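Local atomic coordinates of signal recognition particle 54 kDa protein (Aeropyrum pernix, PDB entry 7EPK), a protein that belongs to the SRP54 family of signal recognition particle proteins, joining a helical bundle and a P-loop GTPase domain to a helical signal peptide binding domain. Residues V5-R14 against R289-L299; P388-M396 against V407-Y417. One frame throughout, in Å; residues are numbered along the deposited sequence.

Contact 1: V5-R14 against R289-L299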
loop_
_atom_site.group_PDB
_atom_site.type_symbol
_atom_site.label_atom_id
_atom_site.label_comp_id
_atom_site.label_asym_id
_atom_site.label_seq_id
_atom_site.Cartn_x
_atom_site.Cartn_y
_atom_site.Cartn_z
ATOM N N VAL A 5 14.498 -8.545 -12.539
ATOM C CA VAL A 5 13.932 -7.164 -12.479
ATOM C C VAL A 5 14.753 -6.291 -11.507
ATOM O O VAL A 5 15.025 -5.112 -11.834
ATOM C CB VAL A 5 12.438 -7.210 -12.103
ATOM C CG1 VAL A 5 12.169 -8.212 -10.988
ATOM C CG2 VAL A 5 11.901 -5.835 -11.730
ATOM N N ARG A 6 15.146 -6.820 -10.350
ATOM C CA ARG A 6 16.064 -6.107 -9.425
ATOM C C ARG A 6 17.281 -5.658 -10.258
ATOM O O ARG A 6 17.446 -4.434 -10.415
ATOM C CB ARG A 6 16.371 -6.995 -8.211
ATOM C CG ARG A 6 17.253 -6.360 -7.143
ATOM C CD ARG A 6 16.824 -6.626 -5.705
ATOM N NE ARG A 6 16.754 -8.032 -5.291
ATOM C CZ ARG A 6 15.635 -8.718 -5.001
ATOM N NH1 ARG A 6 14.438 -8.157 -5.094
ATOM N NH2 ARG A 6 15.717 -9.983 -4.619
ATOM N N ARG A 7 18.035 -6.602 -10.847
ATOM C CA ARG A 7 19.283 -6.367 -11.637
ATOM C C ARG A 7 19.057 -5.284 -12.696
ATOM O O ARG A 7 19.931 -4.394 -12.818
ATOM C CB ARG A 7 19.769 -7.633 -12.357
ATOM C CG ARG A 7 20.807 -8.450 -11.597
ATOM C CD ARG A 7 21.365 -9.625 -12.395
ATOM N NE ARG A 7 20.338 -10.512 -12.952
ATOM C CZ ARG A 7 19.895 -10.499 -14.216
ATOM N NH1 ARG A 7 20.382 -9.639 -15.100
ATOM N NH2 ARG A 7 18.954 -11.353 -14.588
ATOM N N ALA A 8 17.939 -5.366 -13.429
ATOM C CA ALA A 8 17.488 -4.359 -14.422
ATOM C C ALA A 8 17.380 -2.984 -13.761
ATOM O O ALA A 8 17.905 -2.003 -14.336
ATOM C CB ALA A 8 16.167 -4.750 -15.029
ATOM N N VAL A 9 16.722 -2.887 -12.609
ATOM C CA VAL A 9 16.551 -1.561 -11.947
ATOM C C VAL A 9 17.942 -0.999 -11.625
ATOM O O VAL A 9 18.175 0.209 -11.871
ATOM C CB VAL A 9 15.633 -1.626 -10.712
ATOM C CG1 VAL A 9 15.661 -0.312 -9.930
ATOM C CG2 VAL A 9 14.201 -1.987 -11.100
ATOM N N ALA A 10 18.830 -1.856 -11.125
ATOM C CA ALA A 10 20.209 -1.495 -10.728
ATOM C C ALA A 10 21.014 -1.067 -11.967
ATOM O O ALA A 10 21.734 -0.060 -11.882
ATOM C CB ALA A 10 20.851 -2.654 -9.993
ATOM N N LYS A 11 20.928 -1.815 -13.073
ATOM C CA LYS A 11 21.575 -1.418 -14.353
ATOM C C LYS A 11 21.013 -0.048 -14.736
ATOM O O LYS A 11 21.821 0.900 -14.824
ATOM C CB LYS A 11 21.365 -2.455 -15.458
ATOM C CG LYS A 11 22.187 -2.231 -16.721
ATOM C CD LYS A 11 21.996 -3.302 -17.792
ATOM C CE LYS A 11 20.551 -3.487 -18.217
ATOM N NZ LYS A 11 20.392 -4.589 -19.195
ATOM N N PHE A 12 19.684 0.067 -14.870
ATOM C CA PHE A 12 19.002 1.325 -15.270
ATOM C C PHE A 12 19.457 2.480 -14.372
ATOM O O PHE A 12 19.827 3.553 -14.898
ATOM C CB PHE A 12 17.482 1.221 -15.201
ATOM C CG PHE A 12 16.768 2.486 -15.621
ATOM C CD1 PHE A 12 16.848 2.952 -16.920
ATOM C CD2 PHE A 12 15.986 3.201 -14.726
ATOM C CE1 PHE A 12 16.163 4.090 -17.313
ATOM C CE2 PHE A 12 15.300 4.341 -15.122
ATOM C CZ PHE A 12 15.389 4.784 -16.419
ATOM N N LEU A 13 19.450 2.274 -13.057
ATOM C CA LEU A 13 19.641 3.381 -12.082
ATOM C C LEU A 13 21.105 3.859 -12.117
ATOM O O LEU A 13 21.327 5.082 -11.936
ATOM C CB LEU A 13 19.191 2.897 -10.699
ATOM C CG LEU A 13 18.555 3.939 -9.776
ATOM C CD1 LEU A 13 17.499 4.774 -10.480
ATOM C CD2 LEU A 13 17.940 3.248 -8.566
ATOM N N ARG A 14 22.052 2.953 -12.394
ATOM C CA ARG A 14 23.513 3.222 -12.367
ATOM C C ARG A 14 24.063 3.050 -13.787
ATOM O O ARG A 14 24.019 4.044 -14.544
ATOM C CB ARG A 14 24.203 2.332 -11.327
ATOM C CG ARG A 14 24.023 2.776 -9.877
ATOM C CD ARG A 14 22.764 2.233 -9.207
ATOM N NE ARG A 14 22.792 2.218 -7.739
ATOM C CZ ARG A 14 21.857 1.680 -6.946
ATOM N NH1 ARG A 14 22.001 1.733 -5.635
ATOM N NH2 ARG A 14 20.788 1.086 -7.451
ATOM N N ARG A 289 9.688 -4.786 -3.421
ATOM C CA ARG A 289 10.645 -5.866 -3.088
ATOM C C ARG A 289 11.226 -6.369 -4.401
ATOM O O ARG A 289 12.424 -6.609 -4.463
ATOM C CB ARG A 289 9.948 -7.009 -2.338
ATOM C CG ARG A 289 9.825 -6.819 -0.833
ATOM C CD ARG A 289 9.679 -8.162 -0.135
ATOM N NE ARG A 289 10.129 -8.092 1.249
ATOM C CZ ARG A 289 9.352 -8.110 2.330
ATOM N NH1 ARG A 289 8.034 -8.217 2.223
ATOM N NH2 ARG A 289 9.916 -8.029 3.526
ATOM N N ILE A 290 10.334 -6.588 -5.364
ATOM C CA ILE A 290 10.607 -6.887 -6.800
ATOM C C ILE A 290 11.640 -5.873 -7.316
ATOM O O ILE A 290 12.716 -6.295 -7.787
ATOM C CB ILE A 290 9.264 -6.824 -7.573
ATOM C CG1 ILE A 290 8.336 -7.997 -7.244
ATOM C CG2 ILE A 290 9.452 -6.687 -9.068
ATOM C CD1 ILE A 290 9.016 -9.349 -7.206
ATOM N N LEU A 291 11.314 -4.580 -7.215
ATOM C CA LEU A 291 12.120 -3.458 -7.767
ATOM C C LEU A 291 13.436 -3.351 -6.998
ATOM O O LEU A 291 14.386 -2.800 -7.558
ATOM C CB LEU A 291 11.324 -2.153 -7.662
ATOM C CG LEU A 291 10.678 -1.647 -8.946
ATOM C CD1 LEU A 291 10.140 -2.769 -9.807
ATOM C CD2 LEU A 291 9.567 -0.662 -8.629
ATOM N N GLY A 292 13.467 -3.816 -5.751
ATOM C CA GLY A 292 14.635 -3.677 -4.861
ATOM C C GLY A 292 14.345 -2.682 -3.755
ATOM O O GLY A 292 14.483 -1.470 -4.010
ATOM N N MET A 293 13.937 -3.206 -2.590
ATOM C CA MET A 293 13.389 -2.475 -1.416
ATOM C C MET A 293 14.368 -1.376 -0.995
ATOM O O MET A 293 13.904 -0.254 -0.763
ATOM C CB MET A 293 13.169 -3.459 -0.261
ATOM C CG MET A 293 12.099 -3.060 0.747
ATOM S SD MET A 293 11.616 -4.503 1.753
ATOM C CE MET A 293 13.191 -4.942 2.500
ATOM N N GLY A 294 15.671 -1.683 -0.942
ATOM C CA GLY A 294 16.744 -0.716 -0.606
ATOM C C GLY A 294 16.733 0.520 -1.514
ATOM O O GLY A 294 16.397 1.629 -1.032
ATOM N N ASP A 295 17.089 0.336 -2.789
ATOM C CA ASP A 295 17.040 1.381 -3.844
ATOM C C ASP A 295 15.707 2.127 -3.770
ATOM O O ASP A 295 15.722 3.351 -3.571
ATOM C CB ASP A 295 17.181 0.797 -5.254
ATOM C CG ASP A 295 18.315 -0.204 -5.415
ATOM O OD1 ASP A 295 18.832 -0.671 -4.372
ATOM O OD2 ASP A 295 18.669 -0.510 -6.584
ATOM N N LEU A 296 14.593 1.422 -3.936
ATOM C CA LEU A 296 13.286 2.075 -4.190
ATOM C C LEU A 296 12.966 3.081 -3.084
ATOM O O LEU A 296 12.463 4.165 -3.429
ATOM C CB LEU A 296 12.156 1.054 -4.304
ATOM C CG LEU A 296 10.835 1.667 -4.758
ATOM C CD1 LEU A 296 10.905 2.134 -6.205
ATOM C CD2 LEU A 296 9.707 0.682 -4.602
ATOM N N GLU A 297 13.195 2.745 -1.811
ATOM C CA GLU A 297 12.814 3.663 -0.702
ATOM C C GLU A 297 13.849 4.799 -0.642
ATOM O O GLU A 297 13.435 5.967 -0.384
ATOM C CB GLU A 297 12.592 2.926 0.622
ATOM C CG GLU A 297 13.862 2.453 1.299
ATOM C CD GLU A 297 13.605 1.391 2.354
ATOM O OE1 GLU A 297 12.418 1.184 2.687
ATOM O OE2 GLU A 297 14.588 0.761 2.817
ATOM N N SER A 298 15.122 4.509 -0.941
ATOM C CA SER A 298 16.176 5.550 -1.112
ATOM C C SER A 298 15.718 6.580 -2.162
ATOM O O SER A 298 15.800 7.807 -1.897
ATOM C CB SER A 298 17.526 4.951 -1.466
ATOM O OG SER A 298 18.408 5.946 -1.982
ATOM N N LEU A 299 15.217 6.088 -3.296
ATOM C CA LEU A 299 14.855 6.895 -4.492
ATOM C C LEU A 299 13.633 7.766 -4.189
ATOM O O LEU A 299 13.599 8.902 -4.684
ATOM C CB LEU A 299 14.585 5.918 -5.638
ATOM C CG LEU A 299 14.182 6.502 -6.983
ATOM C CD1 LEU A 299 14.628 5.556 -8.083
ATOM C CD2 LEU A 299 12.679 6.764 -7.063
#
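Arg14 swings its CG beside the backbone N (chi1 -77°) and bends again at chi2, which carries the guanidinium back to Asp295, while Arg6 sends CG anti to its backbone N (chi1 -177°), and its bends at chi2 and chi3 take CD past Gly292 and turn the guanidinium edge toward Arg289 O. The salt bridge runs from Arg14 NH2 to Asp295 OD2 at 2.8 Å, nearly in the guanidinium plane but from above the carboxylate, the two planes standing 71° apart; only one nitrogen of the arginine grips one oxygen. Beside the arginines runs an apolar seam. Both methyls of Val5 meet Ile290 CG2, CG1 at 3.7 Å, and Val5 CG2 also reaches Leu291 CD1. Val9 CB sits 3.6 Å from Leu291 O, and Leu13 CD1 packs on Leu299 CD1 at 3.8 Å. Gly292, with positive phi, is the N-cap of helix 293-320; Arg6 CD passes 3.8 Å from its CA. Helix 4-13, part of the SRP54-type helical bundle, thus packs across the break between helices 283-291 and 293-320, with helix 19-36 touching Val5 and Val9 and helix 66-81 reaching both Leu13 and, through Tyr75, Leu291.

Contact 2: P388-M396 against V407-Y417; sequences PEIIDKRRM and VDDVRELLVYY
Met396 lies at the apolar centre, its unbranched chain threading among four residues of 407-417. Its CG rests against Val410 CG1 at 3.5 Å and also faces Val407 CG2, while the bend at chi3 (-76°) turns CE onto Leu414 CD2. That same leucine methyl receives Ile391 CG2 at 3.8 Å, so one branch of Leu414 is shared by two side chains of 388-396. Further along, Pro388 CG lies over one face of the Tyr417 ring, 3.4 Å from CZ, a CH-pi type of approach. Outward from this core, Met396 SD sits over a face of the Arg411 guanidinium, offset toward its rim, and touches Arg411 CG at 3.6 Å. Lys393 folds its methylenes toward the same arginine; its NZ stays 4.3 Å from Arg411 NH2. At the other end Tyr417 OH donates over 3.2 Å to Glu389 OE1, which accepts through its syn lone pair; the hydroxyl also bonds to Lys421. Asp392 caps helix 393-402 through Arg395 N. Within the signal peptide binding domain, the chemistry implies a contact held mainly by methionine, aliphatic groups and the Tyr417 ring face, with polar groups at its margin, where the Arg411 charge may slightly lower the proton affinity of Lys393, an effect Asp408 would partly offset.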
loop_
_atom_site.group_PDB
_atom_site.type_symbol
_atom_site.label_atom_id
_atom_site.label_comp_id
_atom_site.label_asym_id
_atom_site.label_seq_id
_atom_site.Cartn_x
_atom_site.Cartn_y
_atom_site.Cartn_z
ATOM N N PRO A 388 -0.896 42.611 6.430
ATOM C CA PRO A 388 -0.594 42.356 7.838
ATOM C C PRO A 388 -0.291 43.644 8.630
ATOM O O PRO A 388 -0.274 43.583 9.842
ATOM C CB PRO A 388 0.613 41.409 7.749
ATOM C CG PRO A 388 1.291 41.792 6.450
ATOM C CD PRO A 388 0.147 42.131 5.513
ATOM N N GLU A 389 -0.057 44.765 7.934
ATOM C CA GLU A 389 0.180 46.126 8.511
ATOM C C GLU A 389 -1.092 46.652 9.191
ATOM O O GLU A 389 -0.971 47.505 10.089
ATOM C CB GLU A 389 0.641 47.124 7.441
ATOM C CG GLU A 389 -0.072 47.001 6.092
ATOM C CD GLU A 389 0.550 46.028 5.089
ATOM O OE1 GLU A 389 1.569 45.358 5.425
ATOM O OE2 GLU A 389 0.020 45.938 3.960
ATOM N N ILE A 390 -2.257 46.153 8.769
ATOM C CA ILE A 390 -3.599 46.434 9.355
ATOM C C ILE A 390 -3.625 45.971 10.811
ATOM O O ILE A 390 -4.419 46.542 11.560
ATOM C CB ILE A 390 -4.699 45.765 8.490
ATOM C CG1 ILE A 390 -5.256 46.740 7.444
ATOM C CG2 ILE A 390 -5.818 45.124 9.307
ATOM C CD1 ILE A 390 -5.616 48.117 7.986
ATOM N N ILE A 391 -2.805 44.978 11.174
ATOM C CA ILE A 391 -2.816 44.288 12.501
ATOM C C ILE A 391 -2.390 45.284 13.579
ATOM O O ILE A 391 -1.181 45.528 13.708
ATOM C CB ILE A 391 -1.916 43.033 12.504
ATOM C CG1 ILE A 391 -2.423 41.974 11.520
ATOM C CG2 ILE A 391 -1.786 42.480 13.914
ATOM C CD1 ILE A 391 -1.595 40.698 11.465
ATOM N N ASP A 392 -3.377 45.823 14.303
ATOM C CA ASP A 392 -3.244 46.731 15.475
ATOM C C ASP A 392 -3.119 45.850 16.721
ATOM O O ASP A 392 -2.738 44.666 16.563
ATOM C CB ASP A 392 -4.440 47.692 15.559
ATOM C CG ASP A 392 -5.766 47.004 15.861
ATOM O OD1 ASP A 392 -5.747 45.945 16.549
ATOM O OD2 ASP A 392 -6.810 47.515 15.392
ATOM N N LYS A 393 -3.471 46.397 17.892
ATOM C CA LYS A 393 -3.355 45.730 19.216
ATOM C C LYS A 393 -4.528 44.767 19.414
ATOM O O LYS A 393 -4.282 43.648 19.926
ATOM C CB LYS A 393 -3.307 46.774 20.337
ATOM C CG LYS A 393 -1.907 47.229 20.732
ATOM C CD LYS A 393 -0.959 46.084 21.102
ATOM C CE LYS A 393 -1.518 45.126 22.137
ATOM N NZ LYS A 393 -0.452 44.342 22.806
ATOM N N ARG A 394 -5.733 45.209 19.031
ATOM C CA ARG A 394 -7.010 44.447 19.113
ATOM C C ARG A 394 -6.899 43.164 18.282
ATOM O O ARG A 394 -7.272 42.088 18.800
ATOM C CB ARG A 394 -8.186 45.287 18.600
ATOM C CG ARG A 394 -9.497 44.519 18.529
ATOM C CD ARG A 394 -10.614 45.327 17.911
ATOM N NE ARG A 394 -11.854 44.561 17.889
ATOM C CZ ARG A 394 -12.640 44.342 18.942
ATOM N NH1 ARG A 394 -12.331 44.828 20.135
ATOM N NH2 ARG A 394 -13.742 43.625 18.801
ATOM N N ARG A 395 -6.439 43.289 17.029
ATOM C CA ARG A 395 -6.233 42.147 16.097
ATOM C C ARG A 395 -5.153 41.239 16.687
ATOM O O ARG A 395 -5.425 40.039 16.865
ATOM C CB ARG A 395 -5.869 42.658 14.702
ATOM C CG ARG A 395 -7.025 43.374 14.019
ATOM C CD ARG A 395 -6.635 44.064 12.727
ATOM N NE ARG A 395 -7.824 44.605 12.078
ATOM C CZ ARG A 395 -8.604 43.956 11.217
ATOM N NH1 ARG A 395 -8.316 42.718 10.836
ATOM N NH2 ARG A 395 -9.675 44.557 10.727
ATOM N N MET A 396 -4.006 41.822 17.035
ATOM C CA MET A 396 -2.830 41.109 17.599
ATOM C C MET A 396 -3.320 40.193 18.719
ATOM O O MET A 396 -2.935 38.995 18.752
ATOM C CB MET A 396 -1.813 42.116 18.146
ATOM C CG MET A 396 -0.378 41.665 18.023
ATOM S SD MET A 396 0.795 43.056 17.997
ATOM C CE MET A 396 0.562 43.670 16.333
ATOM N N VAL A 407 0.633 37.699 22.687
ATOM C CA VAL A 407 0.410 38.957 21.927
ATOM C C VAL A 407 1.772 39.458 21.440
ATOM O O VAL A 407 1.791 40.208 20.459
ATOM C CB VAL A 407 -0.333 39.987 22.803
ATOM C CG1 VAL A 407 0.538 40.550 23.929
ATOM C CG2 VAL A 407 -0.936 41.098 21.964
ATOM N N ASP A 408 2.858 39.065 22.118
ATOM C CA ASP A 408 4.264 39.388 21.737
ATOM C C ASP A 408 4.752 38.415 20.654
ATOM O O ASP A 408 5.626 38.809 19.879
ATOM C CB ASP A 408 5.227 39.339 22.936
ATOM C CG ASP A 408 5.354 40.609 23.769
ATOM O OD1 ASP A 408 4.706 41.630 23.426
ATOM O OD2 ASP A 408 6.122 40.569 24.754
ATOM N N ASP A 409 4.251 37.175 20.628
ATOM C CA ASP A 409 4.631 36.159 19.605
ATOM C C ASP A 409 4.222 36.666 18.220
ATOM O O ASP A 409 5.075 36.673 17.297
ATOM C CB ASP A 409 4.016 34.787 19.883
ATOM C CG ASP A 409 5.049 33.790 20.366
ATOM O OD1 ASP A 409 6.075 33.626 19.664
ATOM O OD2 ASP A 409 4.833 33.210 21.443
ATOM N N VAL A 410 2.962 37.088 18.097
ATOM C CA VAL A 410 2.408 37.695 16.855
ATOM C C VAL A 410 3.188 38.983 16.528
ATOM O O VAL A 410 3.207 39.357 15.345
ATOM C CB VAL A 410 0.872 37.872 16.927
ATOM C CG1 VAL A 410 0.356 38.233 18.309
ATOM C CG2 VAL A 410 0.363 38.860 15.893
ATOM N N ARG A 411 3.882 39.601 17.494
ATOM C CA ARG A 411 4.844 40.719 17.231
ATOM C C ARG A 411 6.148 40.186 16.622
ATOM O O ARG A 411 6.687 40.875 15.751
ATOM C CB ARG A 411 5.224 41.516 18.488
ATOM C CG ARG A 411 4.157 42.465 19.011
ATOM C CD ARG A 411 4.640 43.190 20.255
ATOM N NE ARG A 411 3.645 44.188 20.613
ATOM C CZ ARG A 411 3.564 45.404 20.087
ATOM N NH1 ARG A 411 4.470 45.811 19.206
ATOM N NH2 ARG A 411 2.583 46.216 20.453
ATOM N N GLU A 412 6.670 39.046 17.089
ATOM C CA GLU A 412 7.965 38.478 16.610
ATOM C C GLU A 412 7.859 38.202 15.100
ATOM O O GLU A 412 8.739 38.656 14.366
ATOM C CB GLU A 412 8.349 37.189 17.352
ATOM C CG GLU A 412 8.676 37.354 18.832
ATOM C CD GLU A 412 8.719 36.058 19.643
ATOM O OE1 GLU A 412 8.491 34.976 19.061
ATOM O OE2 GLU A 412 8.971 36.125 20.866
ATOM N N LEU A 413 6.826 37.464 14.675
ATOM C CA LEU A 413 6.547 37.146 13.249
ATOM C C LEU A 413 6.483 38.469 12.492
ATOM O O LEU A 413 7.203 38.634 11.483
ATOM C CB LEU A 413 5.223 36.366 13.126
ATOM C CG LEU A 413 4.626 36.186 11.717
ATOM C CD1 LEU A 413 5.663 35.725 10.703
ATOM C CD2 LEU A 413 3.475 35.191 11.737
ATOM N N LEU A 414 5.637 39.374 12.984
ATOM C CA LEU A 414 5.372 40.671 12.330
ATOM C C LEU A 414 6.707 41.366 12.048
ATOM O O LEU A 414 6.952 41.718 10.864
ATOM C CB LEU A 414 4.413 41.476 13.206
ATOM C CG LEU A 414 2.963 41.455 12.716
ATOM C CD1 LEU A 414 2.467 40.045 12.436
ATOM C CD2 LEU A 414 2.043 42.149 13.702
ATOM N N VAL A 415 7.584 41.464 13.052
ATOM C CA VAL A 415 8.936 42.086 12.898
ATOM C C VAL A 415 9.690 41.308 11.817
ATOM O O VAL A 415 10.277 41.969 10.930
ATOM C CB VAL A 415 9.724 42.138 14.224
ATOM C CG1 VAL A 415 11.150 42.646 14.039
ATOM C CG2 VAL A 415 9.008 42.987 15.259
ATOM N N TYR A 416 9.647 39.970 11.891
ATOM C CA TYR A 416 10.341 39.027 10.970
ATOM C C TYR A 416 9.953 39.394 9.545
ATOM O O TYR A 416 10.838 39.712 8.710
ATOM C CB TYR A 416 9.982 37.570 11.275
ATOM C CG TYR A 416 10.658 36.552 10.390
ATOM C CD1 TYR A 416 11.938 36.102 10.671
ATOM C CD2 TYR A 416 10.017 36.034 9.273
ATOM C CE1 TYR A 416 12.568 35.169 9.864
ATOM C CE2 TYR A 416 10.635 35.104 8.456
ATOM C CZ TYR A 416 11.912 34.666 8.760
ATOM O OH TYR A 416 12.536 33.749 7.974
ATOM N N TYR A 417 8.645 39.409 9.308
ATOM C CA TYR A 417 8.040 39.882 8.042
ATOM C C TYR A 417 8.696 41.224 7.689
ATOM O O TYR A 417 9.412 41.265 6.681
ATOM C CB TYR A 417 6.515 39.861 8.175
ATOM C CG TYR A 417 5.778 40.721 7.184
ATOM C CD1 TYR A 417 5.509 40.289 5.898
ATOM C CD2 TYR A 417 5.364 41.992 7.537
ATOM C CE1 TYR A 417 4.843 41.103 4.993
ATOM C CE2 TYR A 417 4.695 42.815 6.648
ATOM C CZ TYR A 417 4.428 42.368 5.374
ATOM O OH TYR A 417 3.729 43.197 4.551
#

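How the contacts relate
From the N terminus, helix 4-13 opens the chain, and contact 1 closes a loop of 274 residues when 289-299 returns to it. That loop holds the rest of the N-terminal helices and the whole beta-sheet of the GTPase domain, so the contact ties the first helix to the end of helix 283-291 and the start of the long helix 293-320. Contact 2 opens only afterwards and closes a loop of just ten residues, the remainder of helix 393-402 and the turn into helix 409-423. The two loops neither nest nor cross. Their centres lie 50 Å apart and their nearest atoms about 28 Å, so a long-range closure and a short helix-turn-helix closure tie distant parts of the chain without touching.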